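Local coordinates for serine protease inhibitor (Thermoanaerobacter tengcongensis, PDB 2PEF), which probably inhibits serine proteases as a member of the serpin family, and is seen here in its latent state, at residues Y222-I227 with F351-I356; Q245-L250 with N361-I366. All blocks are in the same frame, centred on the assembly; numbering follows the deposited sequence.

Following the chain from the N terminus, strand 222-229 is the first of the four partners to appear, then helix 244-252, and only much later the hairpin of strands 345-357 and 362-372. Interaction 1 closes a loop of 123 residues by pairing 222-227 with 351-356. Interaction 2 closes one of 110 residues by setting 245-250 against 361-366. The two loops cross rather than nest, since strand and helix come in the same order as the two hairpin arms they meet. Between the arms, Ile355 O and Ile364 N, 2.8 Å apart, form a probable hydrogen bond, so strand 222-229, the hairpin and the helix are tied into one unit around serpin sheet B.

Interaction 1 of 2, residues Y222-I227 with F351-I356; sequences YSFVAI and FIFAII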
ATOM      1  N   TYR A 222       5.476   7.111  13.293  1.00  9.18           N
ATOM      2  CA  TYR A 222       4.294   7.014  12.439  1.00  8.41           C
ATOM      3  C   TYR A 222       3.111   7.679  13.106  1.00  8.29           C
ATOM      4  O   TYR A 222       3.057   7.786  14.328  1.00  9.86           O
ATOM      5  CB  TYR A 222       3.970   5.549  12.128  1.00  9.87           C
ATOM      6  CG  TYR A 222       5.149   4.811  11.537  1.00 11.34           C
ATOM      7  CD1 TYR A 222       5.859   3.876  12.289  1.00 12.89           C
ATOM      8  CD2 TYR A 222       5.568   5.069  10.235  1.00 12.78           C
ATOM      9  CE1 TYR A 222       6.955   3.204  11.744  1.00 10.62           C
ATOM     10  CE2 TYR A 222       6.656   4.409   9.683  1.00 10.42           C
ATOM     11  CZ  TYR A 222       7.347   3.483  10.444  1.00 10.42           C
ATOM     12  OH  TYR A 222       8.429   2.835   9.899  1.00 12.35           O
ATOM     13  N   SER A 223       2.166   8.134  12.289  1.00 10.15           N
ATOM     14  CA  SER A 223       0.928   8.709  12.786  1.00  9.31           C
ATOM     15  C   SER A 223      -0.257   8.278  11.934  1.00 10.84           C
ATOM     16  O   SER A 223      -0.095   7.794  10.812  1.00  9.12           O
ATOM     17  CB  SER A 223       1.007  10.238  12.834  1.00  9.86           C
ATOM     18  OG  SER A 223       1.968  10.663  13.786  1.00 10.93           O
ATOM     19  N   PHE A 224      -1.443   8.455  12.499  1.00 10.90           N
ATOM     20  CA  PHE A 224      -2.687   8.148  11.828  1.00 10.44           C
ATOM     21  C   PHE A 224      -3.349   9.473  11.463  1.00 11.80           C
ATOM     22  O   PHE A 224      -3.612  10.305  12.335  1.00 11.97           O
ATOM     23  CB  PHE A 224      -3.586   7.331  12.767  1.00 12.20           C
ATOM     24  CG  PHE A 224      -4.852   6.833  12.127  1.00 12.36           C
ATOM     25  CD1 PHE A 224      -4.894   5.579  11.521  1.00 13.61           C
ATOM     26  CD2 PHE A 224      -6.014   7.600  12.157  1.00 12.62           C
ATOM     27  CE1 PHE A 224      -6.064   5.103  10.936  1.00 11.48           C
ATOM     28  CE2 PHE A 224      -7.189   7.129  11.567  1.00 11.24           C
ATOM     29  CZ  PHE A 224      -7.212   5.878  10.966  1.00 14.87           C
ATOM     30  N   VAL A 225      -3.590   9.659  10.168  1.00 11.15           N
ATOM     31  CA  VAL A 225      -4.265  10.846   9.653  1.00 11.47           C
ATOM     32  C   VAL A 225      -5.727  10.500   9.374  1.00 11.15           C
ATOM     33  O   VAL A 225      -6.003   9.509   8.700  1.00 10.87           O
ATOM     34  CB  VAL A 225      -3.571  11.337   8.354  1.00 12.34           C
ATOM     35  CG1 VAL A 225      -4.370  12.459   7.680  1.00 12.27           C
ATOM     36  CG2 VAL A 225      -2.146  11.785   8.653  1.00 12.47           C
ATOM     37  N   ALA A 226      -6.653  11.308   9.902  1.00 10.87           N
ATOM     38  CA  ALA A 226      -8.088  11.139   9.641  1.00 11.45           C
ATOM     39  C   ALA A 226      -8.632  12.409   9.007  1.00 11.42           C
ATOM     40  O   ALA A 226      -8.397  13.500   9.521  1.00 12.03           O
ATOM     41  CB  ALA A 226      -8.842  10.826  10.928  1.00 12.32           C
ATOM     42  N   ILE A 227      -9.339  12.267   7.884  1.00 11.14           N
ATOM     43  CA  ILE A 227      -9.852  13.418   7.140  1.00 11.76           C
ATOM     44  C   ILE A 227     -11.342  13.242   6.887  1.00 11.91           C
ATOM     45  O   ILE A 227     -11.760  12.235   6.329  1.00 11.96           O
ATOM     46  CB  ILE A 227      -9.115  13.602   5.791  1.00 10.15           C
ATOM     47  CG1 ILE A 227      -7.615  13.802   6.019  1.00 12.83           C
ATOM     48  CG2 ILE A 227      -9.713  14.777   4.994  1.00 12.50           C
ATOM     49  CD1 ILE A 227      -6.789  13.650   4.767  1.00 12.63           C
ATOM     50  N   PHE A 351     -14.933   8.754   6.083  1.00  9.73           N
ATOM     51  CA  PHE A 351     -13.668   9.463   6.192  1.00  9.21           C
ATOM     52  C   PHE A 351     -12.528   8.784   5.455  1.00 10.04           C
ATOM     53  O   PHE A 351     -12.586   7.595   5.159  1.00  9.66           O
ATOM     54  CB  PHE A 351     -13.299   9.708   7.663  1.00  9.94           C
ATOM     55  CG  PHE A 351     -13.089   8.455   8.468  1.00  7.11           C
ATOM     56  CD1 PHE A 351     -11.816   7.894   8.590  1.00  6.05           C
ATOM     57  CD2 PHE A 351     -14.151   7.852   9.135  1.00  8.50           C
ATOM     58  CE1 PHE A 351     -11.612   6.744   9.347  1.00  9.76           C
ATOM     59  CE2 PHE A 351     -13.955   6.701   9.894  1.00  7.74           C
ATOM     60  CZ  PHE A 351     -12.682   6.151  10.004  1.00 11.08           C
ATOM     61  N   ILE A 352     -11.505   9.577   5.160  1.00  9.18           N
ATOM     62  CA  ILE A 352     -10.285   9.112   4.518  1.00  9.65           C
ATOM     63  C   ILE A 352      -9.248   9.021   5.623  1.00  9.57           C
ATOM     64  O   ILE A 352      -9.258   9.827   6.550  1.00 10.25           O
ATOM     65  CB  ILE A 352      -9.827  10.107   3.403  1.00  8.98           C
ATOM     66  CG1 ILE A 352     -10.766  10.048   2.192  1.00 13.47           C
ATOM     67  CG2 ILE A 352      -8.388   9.832   2.936  1.00 12.00           C
ATOM     68  CD1 ILE A 352     -12.028  10.867   2.326  1.00 16.96           C
ATOM     69  N   PHE A 353      -8.374   8.026   5.557  1.00  9.97           N
ATOM     70  CA  PHE A 353      -7.298   7.940   6.535  1.00  9.39           C
ATOM     71  C   PHE A 353      -5.997   7.526   5.876  1.00  9.77           C
ATOM     72  O   PHE A 353      -5.989   6.992   4.761  1.00 10.29           O
ATOM     73  CB  PHE A 353      -7.657   6.973   7.670  1.00 10.72           C
ATOM     74  CG  PHE A 353      -7.719   5.544   7.236  1.00  7.26           C
ATOM     75  CD1 PHE A 353      -6.580   4.742   7.263  1.00  9.83           C
ATOM     76  CD2 PHE A 353      -8.915   5.000   6.801  1.00  7.25           C
ATOM     77  CE1 PHE A 353      -6.637   3.419   6.843  1.00 11.84           C
ATOM     78  CE2 PHE A 353      -8.981   3.678   6.376  1.00  9.52           C
ATOM     79  CZ  PHE A 353      -7.840   2.883   6.403  1.00  9.38           C
ATOM     80  N   ALA A 354      -4.901   7.773   6.586  1.00 10.38           N
ATOM     81  CA  ALA A 354      -3.593   7.329   6.155  1.00  9.87           C
ATOM     82  C   ALA A 354      -2.752   7.001   7.375  1.00 10.01           C
ATOM     83  O   ALA A 354      -2.921   7.598   8.440  1.00 11.35           O
ATOM     84  CB  ALA A 354      -2.920   8.382   5.320  1.00  8.75           C
ATOM     85  N   ILE A 355      -1.875   6.018   7.210  1.00  8.67           N
ATOM     86  CA  ILE A 355      -0.803   5.764   8.155  1.00  9.44           C
ATOM     87  C   ILE A 355       0.436   6.382   7.517  1.00  9.31           C
ATOM     88  O   ILE A 355       0.857   5.952   6.437  1.00 10.42           O
ATOM     89  CB  ILE A 355      -0.608   4.251   8.397  1.00  9.62           C
ATOM     90  CG1 ILE A 355      -1.881   3.653   9.019  1.00  7.87           C
ATOM     91  CG2 ILE A 355       0.629   4.001   9.262  1.00 11.05           C
ATOM     92  CD1 ILE A 355      -1.916   2.141   9.031  1.00 10.22           C
ATOM     93  N   ILE A 356       1.002   7.397   8.168  1.00  9.83           N
ATOM     94  CA  ILE A 356       2.113   8.153   7.581  1.00  9.30           C
ATOM     95  C   ILE A 356       3.449   7.963   8.295  1.00  9.26           C
ATOM     96  O   ILE A 356       3.512   7.780   9.513  1.00  9.76           O
ATOM     97  CB  ILE A 356       1.803   9.689   7.447  1.00  8.98           C
ATOM     98  CG1 ILE A 356       1.540  10.335   8.816  1.00 10.07           C
ATOM     99  CG2 ILE A 356       0.650   9.931   6.472  1.00 10.02           C
ATOM    100  CD1 ILE A 356       1.708  11.858   8.851  1.00  8.52           C
TER
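The rings of Phe224 and Phe353 lie almost parallel, their planes 9° apart, but they are slid so far past each other that they barely overlap, with centroids 5.5 Å apart. Both belong to sheet B of the serpin fold, where strand 222-229 runs antiparallel to strand 345-357. The far end of the Phe224 ring reaches across to its neighbour: CZ lies 3.5 Å from Phe353 CB, and CE1 lies 3.7 Å from Phe353 CD1. Phe353 holds CG between its own backbone N and carbonyl carbon (chi1 69°), which leads its ring away from strand 222-229. Phe266 of strand 255-273 touches both rings, and Tyr268 touches Phe353. Ala226, the non-hydrogen-bonded partner of Phe353, offers only a methyl on the same face, which suits a place beside bulky rings. The Tyr222 ring turns its edge to Ile356 O, with CD2 3.5 Å from that oxygen; its hydroxyl is hydrogen-bonded to Pro82 O.

Beta-branched residues, well suited to extended backbone, fill much of the other face. Val225 CG2 meets Ile356 CD1 at 3.9 Å, the side chains crossing at about a right angle, while Ala354, paired with Val225, has only a methyl group, which leaves room for Phe247 of helix 244-252. Ser223, Val225 and Ile227 pair with Ile356, Ala354 and Ile352 through two backbone bonds each; Val225 N donates to Ala354 O at 2.8 Å, nearly straight at 174°.

Interaction 2 of 2, residues Q245-L250 with N361-I366; sequences QKFIDL and NLPIFI
Phe247 and the end of Ile248, on helix 244-252, both close on one atom of 361-366, Asn361 O. The Phe247 ring presents its edge, with CE2 3.5 Å from this oxygen near the ring plane, while Ile248 CD1 approaches it to 3.4 Å. The carbonyl oxygen is buried by these apolar groups and has no hydrogen-bonding partner in the model. Pro363, a compact ring without an N-H to satisfy, packs obliquely on Phe247, its CD 3.8 Å from Phe247 CE2. Ile366 comes to meet Phe247 from the opposite direction, its CD1 4.0 Å from Phe247 CE1. The extended first torsion of Phe247 (CG opposite the backbone N, chi1 -177°) carries the ring out from the helix to Pro363 and Ile366.

The helix, counted as H in serpins, covers the hairpin formed by the last two strands of sheet B. In the second of these, Ile364 and Phe365 both face Ile355 in a classic beta bulge, and the chain turns a corner at these two residues. Phe247 also touches Ala354, Ile356 and Ile18 of helix 7-22; an alanine here would probably leave a gap among Pro363, Ile366 and these neighbours.

Asn361, partly exposed, sets its CB 3.9 Å from Ile248 CD1, and an asparagine tolerates its positive phi (70°) well. The loose side is the outer helix face, where Asp249 points away from the hairpin and the polar Gln245 and Lys246 suit solvent.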
ATOM      1  N   GLN A 245       1.022  16.822  -3.719  1.00 10.97           N
ATOM      2  CA  GLN A 245       1.309  18.132  -3.116  1.00 12.46           C
ATOM      3  C   GLN A 245       0.294  18.491  -2.034  1.00 12.61           C
ATOM      4  O   GLN A 245       0.661  18.885  -0.925  1.00 12.20           O
ATOM      5  CB  GLN A 245       1.325  19.220  -4.205  1.00 11.31           C
ATOM      6  CG  GLN A 245       1.549  20.643  -3.711  1.00 17.55           C
ATOM      7  CD  GLN A 245       2.973  20.893  -3.252  1.00 21.84           C
ATOM      8  OE1 GLN A 245       3.213  21.200  -2.082  1.00 26.38           O
ATOM      9  NE2 GLN A 245       3.927  20.758  -4.168  1.00 25.13           N
ATOM     10  N   LYS A 246      -0.984  18.340  -2.364  1.00 11.41           N
ATOM     11  CA  LYS A 246      -2.065  18.670  -1.443  1.00 12.46           C
ATOM     12  C   LYS A 246      -2.076  17.776  -0.213  1.00 12.86           C
ATOM     13  O   LYS A 246      -2.373  18.238   0.892  1.00 14.63           O
ATOM     14  CB  LYS A 246      -3.415  18.617  -2.153  1.00 12.33           C
ATOM     15  CG  LYS A 246      -3.667  19.815  -3.046  1.00 14.69           C
ATOM     16  CD  LYS A 246      -5.124  19.902  -3.460  1.00 16.69           C
ATOM     17  CE  LYS A 246      -5.386  21.164  -4.262  1.00 22.34           C
ATOM     18  NZ  LYS A 246      -5.251  22.402  -3.433  1.00 19.88           N
ATOM     19  N   PHE A 247      -1.731  16.504  -0.395  1.00 12.62           N
ATOM     20  CA  PHE A 247      -1.661  15.581   0.739  1.00 12.52           C
ATOM     21  C   PHE A 247      -0.529  15.939   1.706  1.00 13.48           C
ATOM     22  O   PHE A 247      -0.744  16.007   2.913  1.00 13.09           O
ATOM     23  CB  PHE A 247      -1.527  14.130   0.264  1.00 13.32           C
ATOM     24  CG  PHE A 247      -1.528  13.129   1.387  1.00 11.83           C
ATOM     25  CD1 PHE A 247      -2.719  12.767   2.006  1.00 14.82           C
ATOM     26  CD2 PHE A 247      -0.338  12.563   1.835  1.00 12.95           C
ATOM     27  CE1 PHE A 247      -2.731  11.854   3.050  1.00 15.18           C
ATOM     28  CE2 PHE A 247      -0.339  11.643   2.880  1.00 13.07           C
ATOM     29  CZ  PHE A 247      -1.543  11.294   3.489  1.00 12.95           C
ATOM     30  N   ILE A 248       0.674  16.159   1.179  1.00 13.58           N
ATOM     31  CA  ILE A 248       1.803  16.539   2.032  1.00 14.86           C
ATOM     32  C   ILE A 248       1.485  17.858   2.738  1.00 14.59           C
ATOM     33  O   ILE A 248       1.723  17.997   3.943  1.00 14.91           O
ATOM     34  CB  ILE A 248       3.148  16.634   1.250  1.00 15.37           C
ATOM     35  CG1 ILE A 248       3.503  15.305   0.565  1.00 16.75           C
ATOM     36  CG2 ILE A 248       4.286  17.087   2.168  1.00 17.49           C
ATOM     37  CD1 ILE A 248       3.715  14.104   1.505  1.00 19.10           C
ATOM     38  N   ASP A 249       0.923  18.809   1.990  1.00 14.64           N
ATOM     39  CA  ASP A 249       0.604  20.136   2.527  1.00 15.63           C
ATOM     40  C   ASP A 249      -0.447  20.129   3.632  1.00 15.11           C
ATOM     41  O   ASP A 249      -0.336  20.886   4.587  1.00 13.76           O
ATOM     42  CB  ASP A 249       0.186  21.097   1.407  1.00 16.84           C
ATOM     43  CG  ASP A 249       1.364  21.597   0.592  1.00 19.77           C
ATOM     44  OD1 ASP A 249       2.517  21.224   0.898  1.00 23.94           O
ATOM     45  OD2 ASP A 249       1.135  22.372  -0.362  1.00 25.92           O
ATOM     46  N   LEU A 250      -1.467  19.285   3.509  1.00 14.01           N
ATOM     47  CA  LEU A 250      -2.516  19.251   4.524  1.00 14.25           C
ATOM     48  C   LEU A 250      -1.993  18.744   5.872  1.00 13.19           C
ATOM     49  O   LEU A 250      -2.474  19.168   6.924  1.00 14.48           O
ATOM     50  CB  LEU A 250      -3.755  18.480   4.042  1.00 15.19           C
ATOM     51  CG  LEU A 250      -3.743  16.961   3.854  1.00 15.12           C
ATOM     52  CD1 LEU A 250      -4.036  16.243   5.167  1.00 13.55           C
ATOM     53  CD2 LEU A 250      -4.773  16.563   2.807  1.00 15.43           C
ATOM     54  N   ASN A 361       6.135  12.441   5.696  1.00 10.61           N
ATOM     55  CA  ASN A 361       4.686  12.613   5.509  1.00 10.21           C
ATOM     56  C   ASN A 361       4.082  11.733   4.406  1.00 10.28           C
ATOM     57  O   ASN A 361       2.928  11.913   4.013  1.00 12.05           O
ATOM     58  CB  ASN A 361       4.305  14.087   5.339  1.00 11.55           C
ATOM     59  CG  ASN A 361       4.434  14.865   6.625  1.00 12.99           C
ATOM     60  OD1 ASN A 361       4.368  14.294   7.714  1.00 13.91           O
ATOM     61  ND2 ASN A 361       4.620  16.174   6.513  1.00 18.37           N
ATOM     62  N   LEU A 362       4.856  10.751   3.941  1.00 10.19           N
ATOM     63  CA  LEU A 362       4.386   9.805   2.931  1.00 10.14           C
ATOM     64  C   LEU A 362       3.432   8.761   3.511  1.00 11.55           C
ATOM     65  O   LEU A 362       3.664   8.249   4.606  1.00 12.16           O
ATOM     66  CB  LEU A 362       5.571   9.106   2.257  1.00 10.58           C
ATOM     67  CG  LEU A 362       6.415   9.965   1.312  1.00  9.13           C
ATOM     68  CD1 LEU A 362       7.699   9.238   0.931  1.00  8.81           C
ATOM     69  CD2 LEU A 362       5.626  10.348   0.067  1.00 10.17           C
ATOM     70  N   PRO A 363       2.353   8.440   2.775  1.00 11.33           N
ATOM     71  CA  PRO A 363       1.395   7.451   3.268  1.00 11.35           C
ATOM     72  C   PRO A 363       1.832   6.006   3.022  1.00 11.95           C
ATOM     73  O   PRO A 363       1.860   5.544   1.873  1.00 13.89           O
ATOM     74  CB  PRO A 363       0.131   7.773   2.475  1.00 11.30           C
ATOM     75  CG  PRO A 363       0.630   8.311   1.174  1.00 11.16           C
ATOM     76  CD  PRO A 363       1.951   8.994   1.465  1.00 12.40           C
ATOM     77  N   ILE A 364       2.168   5.304   4.102  1.00 11.31           N
ATOM     78  CA  ILE A 364       2.461   3.870   4.034  1.00 11.79           C
ATOM     79  C   ILE A 364       1.196   3.109   3.639  1.00 11.15           C
ATOM     80  O   ILE A 364       1.241   2.222   2.790  1.00 11.79           O
ATOM     81  CB  ILE A 364       3.019   3.326   5.383  1.00 12.35           C
ATOM     82  CG1 ILE A 364       4.221   4.156   5.866  1.00 13.58           C
ATOM     83  CG2 ILE A 364       3.353   1.831   5.290  1.00 12.71           C
ATOM     84  CD1 ILE A 364       5.452   4.108   4.967  1.00 19.08           C
ATOM     85  N   PHE A 365       0.084   3.479   4.273  1.00 10.90           N
ATOM     86  CA  PHE A 365      -1.254   2.999   3.940  1.00 10.66           C
ATOM     87  C   PHE A 365      -2.175   4.200   3.774  1.00  9.80           C
ATOM     88  O   PHE A 365      -2.018   5.222   4.458  1.00 10.14           O
ATOM     89  CB  PHE A 365      -1.796   2.098   5.053  1.00  9.88           C
ATOM     90  CG  PHE A 365      -1.148   0.743   5.112  1.00  8.20           C
ATOM     91  CD1 PHE A 365       0.049   0.552   5.806  1.00 10.20           C
ATOM     92  CD2 PHE A 365      -1.745  -0.354   4.491  1.00  8.94           C
ATOM     93  CE1 PHE A 365       0.645  -0.707   5.871  1.00 11.96           C
ATOM     94  CE2 PHE A 365      -1.156  -1.614   4.544  1.00 10.07           C
ATOM     95  CZ  PHE A 365       0.039  -1.793   5.233  1.00 10.61           C
ATOM     96  N   ILE A 366      -3.131   4.086   2.857  1.00  9.71           N
ATOM     97  CA  ILE A 366      -4.143   5.129   2.668  1.00  9.78           C
ATOM     98  C   ILE A 366      -5.465   4.474   2.255  1.00  9.43           C
ATOM     99  O   ILE A 366      -5.485   3.547   1.441  1.00  9.44           O
ATOM    100  CB  ILE A 366      -3.670   6.248   1.684  1.00 10.36           C
ATOM    101  CG1 ILE A 366      -4.690   7.392   1.619  1.00  9.84           C
ATOM    102  CG2 ILE A 366      -3.355   5.679   0.297  1.00  9.76           C
ATOM    103  CD1 ILE A 366      -4.127   8.691   1.037  1.00  9.18           C
TER